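Local coordinates for 122aa long conserved hypothetical protein (PDB 1WOL) that is of unknown function but belongs to the HEPN family, as an all-helical archaeal homologue from Sulfolobus tokodaii, at residues Gln35-Lys40 against Arg112-Val117. Numbering follows the deposited sequence.
Sequences QQCAEK and RILNWV
Ala38 meets Ile113 where helix 27-48 packs on helix 100-120. The alanine methyl sits against the two methyls of the isoleucine, CD1 and CG2. Ala38 CB lies 3.9 Å from Ile113 CD1 and 4.0 Å from Ile113 CG2, so both branches touch it. In Ile113, chi1 of -65° puts CG2 anti to the backbone N, and the extended chi2 of 170° carries CD1 out to the alanine methyl. Ile113 CG2 also lies 4.1 Å from Ala38 O. The small alanine is consistent with the close approach of the backbones, with Ala38 CA and Ile113 CA 5.8 Å apart. This is packing of two helices in the all-helical bundle of the HEPN fold, buried near the centre of the chain. The two segments run in roughly the same direction. Cys37 makes the second touch. Its SG stands anti to the backbone N (chi1 171°) and rests against the flank of Leu114. Cys37 SG is 4.2 Å from both Leu114 CB and Leu114 CD2. No hydrogen bond joins the two segments; they meet through apolar side chains. Helix 67-77 adds Leu76, which touches Ala38, and Cys72, which touches Ile113. Leu15 of helix 4-23 packs on Leu114.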
ATOM      1  N   GLN A  35      -1.276  -2.203  -1.619  1.00 12.31           N
ATOM      2  CA  GLN A  35       0.087  -1.856  -1.376  1.00 15.80           C
ATOM      3  C   GLN A  35       0.557  -0.740  -2.270  1.00 15.18           C
ATOM      4  O   GLN A  35       1.197   0.165  -1.765  1.00 15.96           O
ATOM      5  CB  GLN A  35       0.988  -3.071  -1.547  1.00 19.26           C
ATOM      6  CG  GLN A  35       2.402  -2.551  -1.299  1.00 23.23           C
ATOM      7  CD  GLN A  35       3.464  -3.073  -2.025  1.00 36.22           C
ATOM      8  OE1 GLN A  35       3.610  -4.255  -1.968  1.00 38.28           O
ATOM      9  NE2 GLN A  35       4.411  -2.164  -2.632  1.00 36.26           N
ATOM     10  N   GLN A  36       0.101  -0.690  -3.543  1.00 13.78           N
ATOM     11  CA  GLN A  36       0.434   0.415  -4.410  1.00 15.65           C
ATOM     12  C   GLN A  36      -0.096   1.701  -3.891  1.00 14.63           C
ATOM     13  O   GLN A  36       0.605   2.722  -3.952  1.00 16.21           O
ATOM     14  CB  GLN A  36      -0.090   0.206  -5.824  1.00 14.92           C
ATOM     15  CG  GLN A  36       0.598  -0.987  -6.485  1.00 17.71           C
ATOM     16  CD  GLN A  36       2.001  -0.543  -6.946  1.00 21.33           C
ATOM     17  OE1 GLN A  36       2.986  -1.278  -6.661  1.00 29.03           O
ATOM     18  NE2 GLN A  36       2.105   0.601  -7.547  1.00 22.66           N
ATOM     19  N   CYS A  37      -1.370   1.726  -3.375  1.00 13.96           N
ATOM     20  CA  CYS A  37      -1.940   2.880  -2.788  1.00 12.96           C
ATOM     21  C   CYS A  37      -1.029   3.439  -1.662  1.00 13.81           C
ATOM     22  O   CYS A  37      -0.743   4.646  -1.692  1.00 15.78           O
ATOM     23  CB  CYS A  37      -3.358   2.501  -2.270  1.00 11.78           C
ATOM     24  SG  CYS A  37      -4.055   3.909  -1.244  1.00 14.69           S
ATOM     25  N   ALA A  38      -0.684   2.573  -0.734  1.00 13.82           N
ATOM     26  CA  ALA A  38       0.108   3.042   0.431  1.00 14.97           C
ATOM     27  C   ALA A  38       1.455   3.560  -0.010  1.00 17.69           C
ATOM     28  O   ALA A  38       1.894   4.627   0.476  1.00 18.56           O
ATOM     29  CB  ALA A  38       0.206   1.871   1.440  1.00 16.40           C
ATOM     30  N   GLU A  39       2.097   2.766  -0.910  1.00 16.95           N
ATOM     31  CA  GLU A  39       3.451   3.194  -1.392  1.00 18.94           C
ATOM     32  C   GLU A  39       3.360   4.575  -2.081  1.00 19.17           C
ATOM     33  O   GLU A  39       4.194   5.458  -1.806  1.00 19.84           O
ATOM     34  CB  GLU A  39       4.023   2.116  -2.380  1.00 20.46           C
ATOM     35  CG  GLU A  39       5.521   2.557  -2.751  1.00 26.37           C
ATOM     36  CD  GLU A  39       6.098   1.822  -3.931  1.00 35.54           C
ATOM     37  OE1 GLU A  39       5.615   0.715  -4.309  1.00 38.63           O
ATOM     38  OE2 GLU A  39       7.097   2.392  -4.472  1.00 38.91           O
ATOM     39  N   LYS A  40       2.417   4.848  -2.960  1.00 16.50           N
ATOM     40  CA  LYS A  40       2.298   6.125  -3.609  1.00 16.33           C
ATOM     41  C   LYS A  40       2.012   7.244  -2.617  1.00 18.89           C
ATOM     42  O   LYS A  40       2.568   8.351  -2.720  1.00 19.42           O
ATOM     43  CB  LYS A  40       1.286   6.065  -4.737  1.00 18.28           C
ATOM     44  CG  LYS A  40       1.726   5.335  -6.108  1.00 18.43           C
ATOM     45  CD  LYS A  40       2.845   4.332  -6.205  1.00 23.51           C
ATOM     46  CE  LYS A  40       3.076   3.940  -7.637  1.00 24.46           C
ATOM     47  NZ  LYS A  40       4.231   3.097  -7.561  1.00 28.46           N
ATOM     48  N   ARG A 112      -5.972   3.540   5.880  1.00 13.44           N
ATOM     49  CA  ARG A 112      -5.334   4.121   7.126  1.00 14.73           C
ATOM     50  C   ARG A 112      -4.122   4.890   6.705  1.00 14.80           C
ATOM     51  O   ARG A 112      -3.918   5.997   7.173  1.00 14.95           O
ATOM     52  CB  ARG A 112      -5.049   2.956   8.121  1.00 14.71           C
ATOM     53  CG  ARG A 112      -4.236   2.996   9.432  1.00 24.17           C
ATOM     54  CD  ARG A 112      -5.141   1.901  10.128  1.00 26.13           C
ATOM     55  NE  ARG A 112      -5.504   2.408  11.226  1.00 27.71           N
ATOM     56  CZ  ARG A 112      -6.247   3.390  11.509  1.00 25.69           C
ATOM     57  NH1 ARG A 112      -5.862   4.523  12.067  1.00 30.81           N
ATOM     58  NH2 ARG A 112      -7.517   3.073  11.240  1.00 26.16           N
ATOM     59  N   ILE A 113      -3.259   4.337   5.854  1.00 14.57           N
ATOM     60  CA  ILE A 113      -2.043   5.087   5.442  1.00 14.31           C
ATOM     61  C   ILE A 113      -2.333   6.267   4.585  1.00 15.70           C
ATOM     62  O   ILE A 113      -1.741   7.338   4.839  1.00 15.26           O
ATOM     63  CB  ILE A 113      -1.048   4.108   4.820  1.00 14.14           C
ATOM     64  CG1 ILE A 113      -0.568   3.131   5.850  1.00 14.69           C
ATOM     65  CG2 ILE A 113       0.139   4.899   4.120  1.00 16.11           C
ATOM     66  CD1 ILE A 113       0.267   1.902   5.294  1.00 16.42           C
ATOM     67  N   LEU A 114      -3.253   6.192   3.626  1.00 13.62           N
ATOM     68  CA  LEU A 114      -3.599   7.288   2.785  1.00 13.39           C
ATOM     69  C   LEU A 114      -4.197   8.431   3.613  1.00 16.43           C
ATOM     70  O   LEU A 114      -3.824   9.579   3.390  1.00 15.47           O
ATOM     71  CB  LEU A 114      -4.570   6.803   1.716  1.00 15.56           C
ATOM     72  CG  LEU A 114      -5.248   7.935   0.866  1.00 14.80           C
ATOM     73  CD1 LEU A 114      -4.192   8.636   0.047  1.00 18.87           C
ATOM     74  CD2 LEU A 114      -6.264   7.279  -0.118  1.00 17.74           C
ATOM     75  N   ASN A 115      -5.024   8.095   4.603  1.00 15.08           N
ATOM     76  CA  ASN A 115      -5.644   9.230   5.379  1.00 16.94           C
ATOM     77  C   ASN A 115      -4.576   9.830   6.267  1.00 16.50           C
ATOM     78  O   ASN A 115      -4.664  11.096   6.539  1.00 17.70           O
ATOM     79  CB  ASN A 115      -6.732   8.715   6.338  1.00 19.94           C
ATOM     80  CG  ASN A 115      -7.948   8.291   5.704  1.00 24.23           C
ATOM     81  OD1 ASN A 115      -8.273   8.715   4.661  1.00 27.45           O
ATOM     82  ND2 ASN A 115      -8.741   7.455   6.464  1.00 27.50           N
ATOM     83  N   TRP A 116      -3.669   9.018   6.784  1.00 14.98           N
ATOM     84  CA  TRP A 116      -2.604   9.544   7.730  1.00 15.55           C
ATOM     85  C   TRP A 116      -1.685  10.455   6.892  1.00 18.00           C
ATOM     86  O   TRP A 116      -1.313  11.546   7.296  1.00 19.17           O
ATOM     87  CB  TRP A 116      -1.938   8.372   8.318  1.00 18.97           C
ATOM     88  CG  TRP A 116      -0.697   8.749   9.086  1.00 20.14           C
ATOM     89  CD1 TRP A 116      -0.639   9.256  10.425  1.00 17.79           C
ATOM     90  CD2 TRP A 116       0.651   8.641   8.649  1.00 18.55           C
ATOM     91  NE1 TRP A 116       0.702   9.427  10.789  1.00 21.99           N
ATOM     92  CE2 TRP A 116       1.502   9.050   9.736  1.00 21.79           C
ATOM     93  CE3 TRP A 116       1.236   8.204   7.452  1.00 19.23           C
ATOM     94  CZ2 TRP A 116       2.909   9.041   9.656  1.00 22.74           C
ATOM     95  CZ3 TRP A 116       2.624   8.206   7.379  1.00 20.61           C
ATOM     96  CH2 TRP A 116       3.448   8.619   8.470  1.00 22.48           C
ATOM     97  N   VAL A 117      -1.395  10.080   5.641  1.00 16.11           N
ATOM     98  CA  VAL A 117      -0.577  10.962   4.834  1.00 17.37           C
ATOM     99  C   VAL A 117      -1.352  12.219   4.520  1.00 18.55           C
ATOM    100  O   VAL A 117      -0.785  13.315   4.581  1.00 21.23           O
ATOM    101  CB  VAL A 117      -0.223  10.207   3.446  1.00 16.19           C
ATOM    102  CG1 VAL A 117       0.306  11.257   2.418  1.00 19.89           C
ATOM    103  CG2 VAL A 117       0.718   9.133   3.733  1.00 16.35           C
TER